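Putative molybdenum cofactor biosynthesis protein (Corynebacterium diphtheriae, PDB 2G2C) probably binds molybdopterin or a precursor of it and takes part in molybdenum cofactor biosynthesis. Local coordinates at residues 104-109 with 147-152; 122-127 with 135-140; 10-15 with 24-29; 94-99 with 127-132; 44-49 with 68-73. All coordinates share one frame; numbering follows the deposited sequence. Where two conformers were deposited one is given.

How the contacts relate
All five contacts lie in one molybdopterin-binding-type domain built round a mixed six-stranded sheet. Along the chain contact 3 closes first, then contact 5; contacts 4, 1 and 2 interleave in the second half, with contact 2 lying wholly between the two segments of contact 1. The centre of contact 2, the hairpin of strands 124-126 and 135-139, lies about 5 Å from the centre of the chain. Contact 4 borders it at strand 97-98 and shares Thr127, while contact 5 reaches it through strand 72-76. Contacts 3 and 4, their centres about 24 Å apart, occupy opposite sides of the chain's centre. Contact 1 joins two helices, and its Thr149 packs on Val137 of contact 2, tying helix layer to sheet.

Contact 1 (104-109 with 147-152); sequences QQILIH and TDTWAV
Ile106 and Val152 form the apolar middle of this helix-helix contact: CG1 of Ile106 lies 3.7 Å from CB of Val152. The two methyls of Val152 meet different partners, CG1 going to both ends of the Gln105 side chain, CB and the amide NE2, and CG2 to the backbone of the facing helix, 3.7 Å from CA of Ile106. The other branch of Ile106, CG2, rests 3.8 Å from OG1 of Thr149. That hydroxyl is engaged within its own helix by the carbonyl of Gly145, so it meets Ile106 by packing alone. The segments of helices 100-109 and 143-153 approach to 8.8 Å between axes, their directions 123° apart, and pair across the same side of the sheet in this alpha/beta fold; Thr149 also touches Val137 and Ala139 of strand 135-139 beneath. At the more polar end, His109 reaches over helix 143-153, its CG anti to the backbone N (chi1 -174°). Its CE1 comes within 3.5 Å of CB of Ala151 and 3.6 Å of OD1 of Asp148. The imidazole and carboxylate planes stand almost perpendicular, at 87°, and no hydrogen bond joins them; any attraction between the groups would be electrostatic and would depend on the histidine's charge. At the other end a water donates to O of Val152 at 2.8 Å and accepts a weak bond from NE2 of Gln105, a doubtful link because Gln105 has two conformers.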
# COMPACT_ATOMS: atom_id res chain seq x y z
N GLN A 104 7.47 0.07 12.33
CA GLN A 104 8.41 -0.56 13.25
C GLN A 104 8.00 -2.00 13.55
O GLN A 104 8.88 -2.89 13.60
CB GLN A 104 8.55 0.29 14.52
CG GLN A 104 9.26 1.60 14.19
CD GLN A 104 9.31 2.53 15.36
OE1 GLN A 104 9.25 2.08 16.51
NE2 GLN A 104 9.45 3.83 15.09
N GLN A 105 6.69 -2.25 13.73
CA GLN A 105 6.20 -3.60 14.01
C GLN A 105 6.42 -4.52 12.82
O GLN A 105 6.73 -5.69 12.99
CB GLN A 105 4.71 -3.58 14.38
CG GLN A 105 4.43 -3.00 15.74
CD GLN A 105 3.04 -3.33 16.27
OE1 GLN A 105 2.86 -3.61 17.47
NE2 GLN A 105 2.04 -3.30 15.38
N ILE A 106 6.27 -3.97 11.61
CA ILE A 106 6.48 -4.78 10.41
C ILE A 106 7.92 -5.28 10.38
O ILE A 106 8.20 -6.44 10.04
CB ILE A 106 6.14 -3.99 9.13
CG1 ILE A 106 4.65 -3.80 9.00
CG2 ILE A 106 6.76 -4.67 7.89
CD1 ILE A 106 4.27 -2.67 8.02
N LEU A 107 8.83 -4.39 10.78
CA LEU A 107 10.23 -4.74 10.85
C LEU A 107 10.53 -5.72 12.00
O LEU A 107 11.27 -6.69 11.82
CB LEU A 107 11.02 -3.46 10.97
CG LEU A 107 12.47 -3.61 10.55
CD1 LEU A 107 12.64 -4.39 9.22
CD2 LEU A 107 12.99 -2.22 10.46
N ILE A 108 9.93 -5.49 13.18
CA ILE A 108 10.11 -6.39 14.32
C ILE A 108 9.62 -7.80 13.95
O ILE A 108 10.31 -8.80 14.20
CB ILE A 108 9.37 -5.86 15.57
CG1 ILE A 108 10.07 -4.61 16.11
CG2 ILE A 108 9.25 -6.96 16.66
CD1 ILE A 108 9.18 -3.76 17.05
N HIS A 109 8.45 -7.87 13.30
CA HIS A 109 7.85 -9.15 12.86
C HIS A 109 8.62 -9.83 11.72
O HIS A 109 8.65 -11.06 11.64
CB HIS A 109 6.39 -8.94 12.41
CG HIS A 109 5.67 -10.22 12.09
ND1 HIS A 109 5.29 -10.57 10.81
CD2 HIS A 109 5.29 -11.25 12.89
CE1 HIS A 109 4.69 -11.75 10.84
NE2 HIS A 109 4.67 -12.18 12.08
N THR A 147 3.50 -10.67 2.92
CA THR A 147 2.79 -11.40 3.99
C THR A 147 3.15 -10.89 5.38
O THR A 147 2.31 -10.87 6.29
CB THR A 147 3.00 -12.93 3.91
OG1 THR A 147 4.37 -13.25 4.14
CG2 THR A 147 2.57 -13.44 2.53
N ASP A 148 4.40 -10.46 5.57
CA ASP A 148 4.83 -9.86 6.83
C ASP A 148 4.17 -8.49 7.06
O ASP A 148 3.73 -8.16 8.18
CB ASP A 148 6.35 -9.74 6.89
CG ASP A 148 7.04 -11.06 7.18
OD1 ASP A 148 6.41 -12.01 7.69
OD2 ASP A 148 8.25 -11.14 6.86
N THR A 149 4.07 -7.70 5.99
CA THR A 149 3.39 -6.41 6.12
C THR A 149 1.93 -6.65 6.50
O THR A 149 1.40 -6.02 7.41
CB THR A 149 3.48 -5.63 4.79
OG1 THR A 149 4.85 -5.24 4.62
CG2 THR A 149 2.57 -4.43 4.79
N TRP A 150 1.29 -7.58 5.78
CA TRP A 150 -0.11 -7.88 6.01
C TRP A 150 -0.36 -8.38 7.44
O TRP A 150 -1.36 -8.02 8.07
CB TRP A 150 -0.60 -8.93 4.99
CG TRP A 150 -2.05 -9.01 5.04
CD1 TRP A 150 -2.82 -9.96 5.70
CD2 TRP A 150 -2.97 -8.10 4.43
NE1 TRP A 150 -4.13 -9.69 5.49
CE2 TRP A 150 -4.27 -8.56 4.73
CE3 TRP A 150 -2.82 -6.93 3.66
CZ2 TRP A 150 -5.43 -7.90 4.30
CZ3 TRP A 150 -3.98 -6.27 3.20
CH2 TRP A 150 -5.26 -6.76 3.53
N ALA A 151 0.55 -9.21 7.95
CA ALA A 151 0.39 -9.74 9.31
C ALA A 151 0.29 -8.65 10.35
O ALA A 151 -0.37 -8.82 11.38
CB ALA A 151 1.55 -10.69 9.65
N VAL A 152 0.99 -7.55 10.12
CA VAL A 152 0.93 -6.43 11.06
C VAL A 152 -0.27 -5.52 10.82
O VAL A 152 -0.95 -5.07 11.76
CB VAL A 152 2.23 -5.63 11.03
CG1 VAL A 152 2.07 -4.30 11.83
CG2 VAL A 152 3.40 -6.50 11.56
O HOH W 1 -0.32 -4.87 14.46

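Contact 2 (122-127 with 135-140); sequences GIVGVT and LIVNAP
Strands 124-126 and 135-139 run antiparallel, with Gly125 and Ile136 as a hydrogen-bonded pair flanked by the non-hydrogen-bonded pairs Val124-Val137 and Val126-Leu135. Gly125 N donates to Ile136 O at 3.0 Å, and Ile136 N returns a bond of 2.9 Å to Gly125 O. At the end of the hairpin away from its turn, Asn138 N donates to Ile123 O, while its side-chain OD1 accepts from Ile123 N at 2.9 Å. This last bond is nearly straight (167°), although the donor is tilted 32° from the amide plane. The amide's other end, ND2, is held by Thr75 and Thr91. On the face carrying Val124, Val126, Leu135 and Val137, CD1 of Leu135 sits between the two valines, 3.9 Å from CG1 of Val124 and 4.0 Å from CG1 of Val126; helices 143-153 and 157-165 cover this side. On the other face CD1 of Ile136 meets CG2 of Thr127 at 3.8 Å, the side chains crossing at about a right angle. Asn138 thus takes over a role of the backbone where the regular pairing ends, and its buried amide is satisfied at both ends.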
# COMPACT_ATOMS: atom_id res chain seq x y z
N GLY A 122 9.61 1.39 3.00
CA GLY A 122 8.16 1.56 2.82
C GLY A 122 7.54 2.22 4.02
O GLY A 122 7.91 1.90 5.16
N ILE A 123 6.60 3.16 3.77
CA ILE A 123 5.92 3.82 4.88
C ILE A 123 4.45 3.39 5.01
O ILE A 123 3.89 2.74 4.12
CB ILE A 123 6.08 5.37 4.83
CG1 ILE A 123 5.45 5.92 3.57
CG2 ILE A 123 7.57 5.72 4.95
CD1 ILE A 123 5.37 7.45 3.56
N VAL A 124 3.86 3.77 6.15
CA VAL A 124 2.43 3.57 6.41
C VAL A 124 1.90 4.87 6.94
O VAL A 124 2.52 5.48 7.80
CB VAL A 124 2.16 2.48 7.50
CG1 VAL A 124 0.66 2.30 7.74
CG2 VAL A 124 2.79 1.13 7.05
N GLY A 125 0.75 5.30 6.45
CA GLY A 125 0.19 6.54 7.00
C GLY A 125 -1.21 6.78 6.54
O GLY A 125 -1.70 6.04 5.65
N VAL A 126 -1.84 7.84 7.07
CA VAL A 126 -3.20 8.18 6.59
C VAL A 126 -3.20 9.55 5.94
O VAL A 126 -2.33 10.37 6.23
CB VAL A 126 -4.25 8.16 7.75
CG1 VAL A 126 -4.43 6.77 8.32
CG2 VAL A 126 -3.86 9.10 8.89
N THR A 127 -4.19 9.79 5.06
CA THR A 127 -4.21 11.02 4.26
C THR A 127 -5.00 12.14 4.93
O THR A 127 -5.08 13.24 4.40
CB THR A 127 -4.80 10.81 2.87
OG1 THR A 127 -6.16 10.41 3.05
CG2 THR A 127 -3.97 9.78 2.07
N LEU A 135 -5.97 5.09 4.25
CA LEU A 135 -4.75 4.49 4.77
C LEU A 135 -3.92 3.97 3.60
O LEU A 135 -4.45 3.27 2.75
CB LEU A 135 -5.13 3.29 5.63
CG LEU A 135 -3.99 2.41 6.14
CD1 LEU A 135 -3.10 3.17 7.16
CD2 LEU A 135 -4.61 1.15 6.77
N ILE A 136 -2.64 4.34 3.52
CA ILE A 136 -1.76 3.89 2.45
C ILE A 136 -0.66 3.08 3.12
O ILE A 136 -0.09 3.53 4.15
CB ILE A 136 -1.18 5.07 1.66
CG1 ILE A 136 -2.29 5.99 1.15
CG2 ILE A 136 -0.31 4.57 0.49
CD1 ILE A 136 -1.78 7.16 0.39
N VAL A 137 -0.35 1.91 2.54
CA VAL A 137 0.67 1.00 3.08
C VAL A 137 1.59 0.62 1.94
O VAL A 137 1.11 0.16 0.89
CB VAL A 137 -0.00 -0.30 3.61
CG1 VAL A 137 1.03 -1.40 3.94
CG2 VAL A 137 -0.86 -0.01 4.83
N ASN A 138 2.90 0.83 2.14
CA ASN A 138 3.92 0.38 1.16
C ASN A 138 4.46 -0.98 1.57
O ASN A 138 5.11 -1.09 2.63
CB ASN A 138 5.13 1.32 1.16
CG ASN A 138 4.83 2.74 0.73
OD1 ASN A 138 5.58 3.63 1.11
ND2 ASN A 138 3.80 2.96 -0.10
N ALA A 139 4.21 -2.01 0.76
CA ALA A 139 4.86 -3.31 0.97
C ALA A 139 6.03 -3.52 0.03
O ALA A 139 6.12 -2.89 -1.02
CB ALA A 139 3.84 -4.44 0.77
N PRO A 140 6.96 -4.41 0.39
CA PRO A 140 8.02 -4.79 -0.55
C PRO A 140 7.47 -5.54 -1.76
O PRO A 140 6.28 -5.89 -1.78
CB PRO A 140 8.94 -5.72 0.28
CG PRO A 140 8.56 -5.43 1.74
CD PRO A 140 7.08 -5.08 1.71

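Contact 3 (10-15 with 24-29); sequences IIVVSD and NKALPL
Val12 meets the start of helix 26-34 through one methyl: its CG2 lies 3.9 Å from CB of Ala26 and 3.7 Å from OD1 of Asn24. The side chains of Val12 and Asn24 come from opposite directions, and CG2 of the valine meets the outer end of the amide, close to OD1 and only slightly farther from ND2. Two residues earlier on the strand, Ile10 makes the second apolar touch, CD1 to CD1 of Leu27 at 3.8 Å, with the two side chains crossing at about a right angle. CG of Leu27 is anti to its backbone N (chi1 169°), an orientation that carries the far end of the side chain back to the strand. What positions this first shell is the cap formed by Asn24: OD1 accepts from Leu27 N at 3.0 Å, with an N-H...O angle of 165° and the donor 40° above the amide plane. The same oxygen therefore touches Val12 while holding the first turn of the helix. Further out, strand 5-13 is bonded through Ile10 and Val12 to strand 42-51 and through Ile11 to strand 72-76, whereas Ala26 is also packed by Ile146 of helix 143-153. At the end of the strand Ser14 caps the next helix through Ile17 N. Strand 5-13, helix 26-34 and the adjacent parallel strand 42-51 form a beta-alpha-beta crossover, consistent with the alpha/beta fold of the probable molybdopterin-binding domain.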
# COMPACT_ATOMS: atom_id res chain seq x y z
N ILE A 10 -4.97 -1.64 -5.26
CA ILE A 10 -3.62 -2.23 -5.28
C ILE A 10 -2.78 -1.57 -6.37
O ILE A 10 -3.28 -1.37 -7.51
CB ILE A 10 -3.68 -3.76 -5.51
CG1 ILE A 10 -4.39 -4.43 -4.30
CG2 ILE A 10 -2.27 -4.33 -5.88
CD1 ILE A 10 -4.78 -5.89 -4.52
N ILE A 11 -1.54 -1.23 -6.02
CA ILE A 11 -0.61 -0.64 -7.00
C ILE A 11 0.69 -1.42 -6.96
O ILE A 11 1.42 -1.38 -5.97
CB ILE A 11 -0.32 0.85 -6.68
CG1 ILE A 11 -1.65 1.63 -6.72
CG2 ILE A 11 0.73 1.40 -7.62
CD1 ILE A 11 -1.59 3.05 -6.07
N VAL A 12 0.93 -2.21 -8.01
CA VAL A 12 2.16 -2.97 -8.06
C VAL A 12 3.20 -2.16 -8.85
O VAL A 12 2.95 -1.75 -9.97
CB VAL A 12 1.92 -4.37 -8.68
CG1 VAL A 12 3.23 -5.07 -8.95
CG2 VAL A 12 1.02 -5.20 -7.77
N VAL A 13 4.35 -1.93 -8.23
CA VAL A 13 5.34 -1.01 -8.78
C VAL A 13 6.54 -1.86 -9.24
O VAL A 13 7.27 -2.43 -8.40
CB VAL A 13 5.77 0.04 -7.71
CG1 VAL A 13 6.80 1.03 -8.26
CG2 VAL A 13 4.53 0.77 -7.09
N SER A 14 6.71 -1.97 -10.56
CA SER A 14 7.73 -2.88 -11.11
C SER A 14 7.90 -2.69 -12.58
O SER A 14 6.93 -2.82 -13.31
CB SER A 14 7.30 -4.33 -10.90
OG SER A 14 8.15 -5.25 -11.63
N ASP A 15 9.11 -2.38 -13.00
CA ASP A 15 9.39 -2.25 -14.43
C ASP A 15 9.11 -3.57 -15.16
O ASP A 15 8.40 -3.56 -16.17
CB ASP A 15 10.83 -1.79 -14.63
CG ASP A 15 11.02 -0.33 -14.25
OD1 ASP A 15 10.00 0.37 -14.19
OD2 ASP A 15 12.17 0.12 -14.07
N ASN A 24 2.77 -10.97 -12.31
CA ASN A 24 2.27 -10.20 -11.19
C ASN A 24 1.79 -11.20 -10.11
O ASN A 24 0.67 -11.70 -10.15
CB ASN A 24 1.17 -9.26 -11.64
CG ASN A 24 0.65 -8.36 -10.51
OD1 ASN A 24 1.00 -8.53 -9.32
ND2 ASN A 24 -0.19 -7.41 -10.87
N LYS A 25 2.69 -11.52 -9.18
CA LYS A 25 2.32 -12.41 -8.08
C LYS A 25 1.74 -11.67 -6.89
O LYS A 25 1.06 -12.28 -6.03
CB LYS A 25 3.53 -13.21 -7.59
CG LYS A 25 4.07 -14.15 -8.62
CD LYS A 25 5.18 -15.00 -8.01
CE LYS A 25 5.83 -15.87 -9.06
NZ LYS A 25 7.29 -15.93 -8.80
N ALA A 26 2.01 -10.37 -6.80
CA ALA A 26 1.54 -9.59 -5.66
C ALA A 26 0.04 -9.42 -5.63
O ALA A 26 -0.59 -9.48 -4.56
CB ALA A 26 2.24 -8.20 -5.62
N LEU A 27 -0.54 -9.17 -6.81
CA LEU A 27 -1.98 -8.96 -6.91
C LEU A 27 -2.80 -10.17 -6.38
O LEU A 27 -3.64 -10.02 -5.49
CB LEU A 27 -2.36 -8.62 -8.38
CG LEU A 27 -3.83 -8.62 -8.71
CD1 LEU A 27 -4.64 -7.62 -7.85
CD2 LEU A 27 -3.98 -8.38 -10.18
N PRO A 28 -2.59 -11.37 -6.96
CA PRO A 28 -3.38 -12.52 -6.46
C PRO A 28 -3.10 -12.88 -5.01
O PRO A 28 -4.02 -13.31 -4.30
CB PRO A 28 -2.98 -13.68 -7.39
CG PRO A 28 -1.67 -13.28 -7.98
CD PRO A 28 -1.71 -11.75 -8.08
N LEU A 29 -1.86 -12.67 -4.59
CA LEU A 29 -1.53 -12.87 -3.17
C LEU A 29 -2.34 -11.89 -2.29
O LEU A 29 -3.03 -12.30 -1.34
CB LEU A 29 -0.02 -12.79 -2.89
CG LEU A 29 0.38 -12.75 -1.41
CD1 LEU A 29 -0.13 -13.98 -0.64
CD2 LEU A 29 1.86 -12.63 -1.33

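Contact 4 (94-99 with 127-132); sequences FIHTRC and TGRDDH
At a classic beta bulge, where His96 and Thr97 both face Val126, the short edge strand 97-98 meets the loop that follows strand 124-126. His96 leans on the loop backbone: its CB is 3.4 Å from C of Thr127, and Gly128 lies over one face of the ring. CG of His96, anti to the backbone N (chi1 176°), turns the imidazole toward Arg129, whose CG, in the conformer described, one of two, comes 3.4 Å from CE1 of His96. Both residues of the bulge are then tied together by a side-chain bond of 2.8 Å between ND1 of His96 and OG1 of Thr97, while the backbones of both bond to Val126 in the neighbouring strand. The same threonine oxygen, OG1 of Thr97, accepts from NH1 of Arg129 at 3.0 Å, a bond less certain because it rests on that one conformer; it is somewhat bent (143°), with the oxygen tilted 22° from the guanidinium plane. Arg129 gets there by folding at chi2 and chi3, and its guanidinium stands perpendicular to the imidazole. Nearer the sheet, CG2 of Thr127 packs 3.6 Å from O of Phe94, whose ring leads off to helix 55-67.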
# COMPACT_ATOMS: atom_id res chain seq x y z
N PHE A 94 1.46 12.39 0.11
CA PHE A 94 0.03 12.33 0.42
C PHE A 94 -0.25 12.23 1.91
O PHE A 94 -1.41 12.30 2.32
CB PHE A 94 -0.61 11.10 -0.20
CG PHE A 94 -0.57 11.10 -1.70
CD1 PHE A 94 -1.59 11.73 -2.43
CD2 PHE A 94 0.51 10.54 -2.39
CE1 PHE A 94 -1.57 11.74 -3.83
CE2 PHE A 94 0.55 10.57 -3.81
CZ PHE A 94 -0.49 11.16 -4.52
N ILE A 95 0.78 11.96 2.72
CA ILE A 95 0.52 11.56 4.11
C ILE A 95 0.30 12.76 5.00
O ILE A 95 1.09 13.73 5.01
CB ILE A 95 1.68 10.67 4.63
CG1 ILE A 95 1.75 9.36 3.81
CG2 ILE A 95 1.59 10.47 6.14
CD1 ILE A 95 0.40 8.61 3.75
N HIS A 96 -0.78 12.65 5.77
CA HIS A 96 -1.13 13.62 6.80
C HIS A 96 -0.47 13.22 8.12
O HIS A 96 0.12 14.05 8.81
CB HIS A 96 -2.67 13.68 6.94
CG HIS A 96 -3.17 14.59 8.03
ND1 HIS A 96 -3.02 14.29 9.37
CD2 HIS A 96 -3.92 15.72 7.97
CE1 HIS A 96 -3.57 15.26 10.09
NE2 HIS A 96 -4.12 16.14 9.27
N THR A 97 -0.63 11.94 8.48
CA THR A 97 -0.09 11.40 9.72
C THR A 97 0.51 10.04 9.44
O THR A 97 -0.16 9.16 8.88
CB THR A 97 -1.21 11.22 10.78
OG1 THR A 97 -1.83 12.49 11.08
CG2 THR A 97 -0.70 10.58 12.08
N ARG A 98 1.78 9.89 9.80
CA ARG A 98 2.47 8.61 9.64
C ARG A 98 2.10 7.66 10.77
O ARG A 98 1.72 8.10 11.88
CB ARG A 98 3.98 8.86 9.67
CG ARG A 98 4.49 9.45 8.41
CD ARG A 98 4.82 8.35 7.38
NE ARG A 98 5.93 7.52 7.82
CZ ARG A 98 7.22 7.87 7.79
NH1 ARG A 98 7.60 9.07 7.33
NH2 ARG A 98 8.15 7.01 8.20
N CYS A 99 2.18 6.36 10.48
CA CYS A 99 1.99 5.34 11.50
C CYS A 99 3.31 4.62 11.70
O CYS A 99 3.48 3.46 11.27
CB CYS A 99 0.90 4.35 11.08
SG CYS A 99 -0.70 5.11 10.79
N THR A 127 -4.19 9.79 5.06
CA THR A 127 -4.21 11.02 4.26
C THR A 127 -5.00 12.14 4.93
O THR A 127 -5.08 13.24 4.40
CB THR A 127 -4.80 10.81 2.87
OG1 THR A 127 -6.16 10.41 3.05
CG2 THR A 127 -3.97 9.78 2.07
N GLY A 128 -5.55 11.86 6.09
CA GLY A 128 -6.39 12.82 6.83
C GLY A 128 -6.80 12.19 8.13
O GLY A 128 -6.32 11.09 8.48
N ARG A 129 -7.74 12.84 8.81
CA ARG A 129 -8.15 12.36 10.13
C ARG A 129 -9.63 12.06 10.32
O ARG A 129 -10.08 11.82 11.43
CB ARG A 129 -7.48 13.17 11.26
CG ARG A 129 -5.94 13.14 11.19
CD ARG A 129 -5.34 11.77 11.61
NE ARG A 129 -5.47 11.61 13.07
CZ ARG A 129 -4.64 12.14 13.98
NH1 ARG A 129 -3.54 12.80 13.58
NH2 ARG A 129 -4.89 12.00 15.29
N ASP A 130 -10.35 12.01 9.20
CA ASP A 130 -11.79 11.93 9.24
C ASP A 130 -12.26 10.77 8.37
O ASP A 130 -11.43 9.98 7.86
CB ASP A 130 -12.44 13.25 8.80
CG ASP A 130 -12.12 13.64 7.36
OD1 ASP A 130 -11.79 12.80 6.48
OD2 ASP A 130 -12.25 14.86 7.10
N ASP A 131 -13.57 10.70 8.16
CA ASP A 131 -14.16 9.54 7.48
C ASP A 131 -14.01 9.52 5.95
O ASP A 131 -14.57 8.63 5.24
CB ASP A 131 -15.60 9.26 7.96
CG ASP A 131 -16.59 10.32 7.54
OD1 ASP A 131 -16.20 11.28 6.85
OD2 ASP A 131 -17.78 10.16 7.92
N HIS A 132 -13.26 10.51 5.45
CA HIS A 132 -12.86 10.53 4.05
C HIS A 132 -11.39 10.12 3.88
O HIS A 132 -10.94 9.94 2.74
CB HIS A 132 -13.09 11.90 3.45
CG HIS A 132 -14.53 12.15 3.10
ND1 HIS A 132 -14.92 12.87 1.99
CD2 HIS A 132 -15.67 11.74 3.72
CE1 HIS A 132 -16.25 12.90 1.95
NE2 HIS A 132 -16.72 12.23 2.98

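Contact 5 (44-49 with 68-73); sequences ELISEV and QGARFI
This is a small, partly water-mediated surface contact between strand 42-51, at an edge of the sheet, and the turn that leads from helix 55-67 into strand 72-76. Its direct part is the end of one side chain. CD1 of Ile46 lies over the turn, 3.5 Å from O of Gln68 and 3.7 Å from N of Ala70, with CB of Ala70 a little farther at 4.1 Å. CG1 of Ile46 is placed between the backbone N and the carbonyl carbon (chi1 73°), and the extended chi2 carries CD1 on to the turn. The turn itself is a Schellman motif, where Gly69 takes a positive phi of 100° as the helix ends. Two waters complete the contact at Gln68 OE1. One donates to that oxygen and weakly to O of Ile46; the other lies 2.7 Å from OG of Ser47, in one of the two conformers of Ser47, and donates to OE1 by a weak bond. Strand 5-13 runs between the two strands in the sheet, pairing with Ile46 through Ser8 and with Ser47 through Ile10, while Phe72 touches Ile6 and Ser8, and Ile73 packs on Ala65 and Leu66 of helix 55-67.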
# COMPACT_ATOMS: atom_id res chain seq x y z
N GLU A 44 -13.29 -4.16 -0.67
CA GLU A 44 -13.84 -4.08 -2.01
C GLU A 44 -12.78 -3.51 -2.94
O GLU A 44 -12.50 -2.28 -2.93
CB GLU A 44 -15.09 -3.16 -2.03
CG GLU A 44 -15.74 -3.13 -3.40
CD GLU A 44 -16.80 -2.05 -3.55
OE1 GLU A 44 -17.33 -1.56 -2.53
OE2 GLU A 44 -17.11 -1.70 -4.71
N LEU A 45 -12.15 -4.38 -3.73
CA LEU A 45 -11.09 -3.93 -4.64
C LEU A 45 -11.65 -3.14 -5.82
O LEU A 45 -12.24 -3.74 -6.74
CB LEU A 45 -10.26 -5.11 -5.14
CG LEU A 45 -9.00 -4.77 -5.93
CD1 LEU A 45 -7.97 -4.10 -5.04
CD2 LEU A 45 -8.45 -6.06 -6.48
N ILE A 46 -11.49 -1.83 -5.80
CA ILE A 46 -12.04 -1.00 -6.87
C ILE A 46 -11.09 -0.76 -8.02
O ILE A 46 -11.51 -0.35 -9.11
CB ILE A 46 -12.61 0.32 -6.32
CG1 ILE A 46 -11.48 1.26 -5.89
CG2 ILE A 46 -13.63 -0.02 -5.19
CD1 ILE A 46 -11.94 2.72 -5.61
N SER A 47 -9.80 -1.04 -7.79
CA SER A 47 -8.75 -0.76 -8.76
C SER A 47 -7.55 -1.65 -8.49
O SER A 47 -7.19 -1.82 -7.32
CB SER A 47 -8.33 0.71 -8.62
OG SER A 47 -7.26 1.03 -9.49
N GLU A 48 -6.94 -2.19 -9.54
CA GLU A 48 -5.58 -2.74 -9.42
C GLU A 48 -4.82 -2.35 -10.66
O GLU A 48 -5.36 -2.38 -11.77
CB GLU A 48 -5.56 -4.25 -9.21
CG GLU A 48 -6.21 -5.04 -10.32
CD GLU A 48 -5.30 -5.34 -11.53
OE1 GLU A 48 -5.85 -5.80 -12.55
OE2 GLU A 48 -4.06 -5.12 -11.48
N VAL A 49 -3.58 -1.91 -10.46
CA VAL A 49 -2.73 -1.51 -11.57
C VAL A 49 -1.30 -1.97 -11.34
O VAL A 49 -0.92 -2.31 -10.21
CB VAL A 49 -2.76 0.05 -11.81
CG1 VAL A 49 -4.20 0.55 -11.96
CG2 VAL A 49 -2.11 0.76 -10.63
N GLN A 68 -10.85 8.04 -7.00
CA GLN A 68 -11.90 7.03 -7.25
C GLN A 68 -12.58 6.58 -5.96
O GLN A 68 -13.56 5.81 -5.99
CB GLN A 68 -11.31 5.86 -8.03
CG GLN A 68 -10.84 6.34 -9.42
CD GLN A 68 -10.46 5.25 -10.40
OE1 GLN A 68 -10.46 4.05 -10.08
NE2 GLN A 68 -10.10 5.68 -11.62
N GLY A 69 -12.10 7.09 -4.83
CA GLY A 69 -12.73 6.82 -3.55
C GLY A 69 -12.05 5.73 -2.72
O GLY A 69 -12.61 5.30 -1.70
N ALA A 70 -10.88 5.25 -3.15
CA ALA A 70 -10.21 4.23 -2.30
C ALA A 70 -9.83 4.80 -0.94
O ALA A 70 -9.29 5.92 -0.83
CB ALA A 70 -8.98 3.71 -3.00
N ARG A 71 -10.17 4.02 0.09
CA ARG A 71 -9.77 4.38 1.45
C ARG A 71 -8.64 3.49 2.01
O ARG A 71 -8.13 3.75 3.07
CB ARG A 71 -10.96 4.45 2.41
CG ARG A 71 -11.92 5.59 2.00
CD ARG A 71 -12.91 5.84 3.12
NE ARG A 71 -12.26 6.30 4.35
CZ ARG A 71 -12.75 6.11 5.58
NH1 ARG A 71 -13.94 5.49 5.76
NH2 ARG A 71 -12.03 6.54 6.63
N PHE A 72 -8.27 2.46 1.24
CA PHE A 72 -7.14 1.61 1.62
C PHE A 72 -6.37 1.39 0.33
O PHE A 72 -6.95 0.90 -0.64
CB PHE A 72 -7.60 0.28 2.21
CG PHE A 72 -6.47 -0.67 2.49
CD1 PHE A 72 -5.42 -0.29 3.31
CD2 PHE A 72 -6.41 -1.93 1.90
CE1 PHE A 72 -4.34 -1.15 3.56
CE2 PHE A 72 -5.31 -2.79 2.15
CZ PHE A 72 -4.30 -2.41 2.98
N ILE A 73 -5.12 1.82 0.31
CA ILE A 73 -4.28 1.67 -0.86
C ILE A 73 -3.05 0.94 -0.42
O ILE A 73 -2.38 1.38 0.53
CB ILE A 73 -3.87 3.06 -1.42
CG1 ILE A 73 -5.13 3.82 -1.87
CG2 ILE A 73 -2.87 2.89 -2.56
CD1 ILE A 73 -4.89 5.27 -2.35
O HOH W 2 -10.34 1.49 -11.78
O HOH W 3 -7.29 3.74 -9.36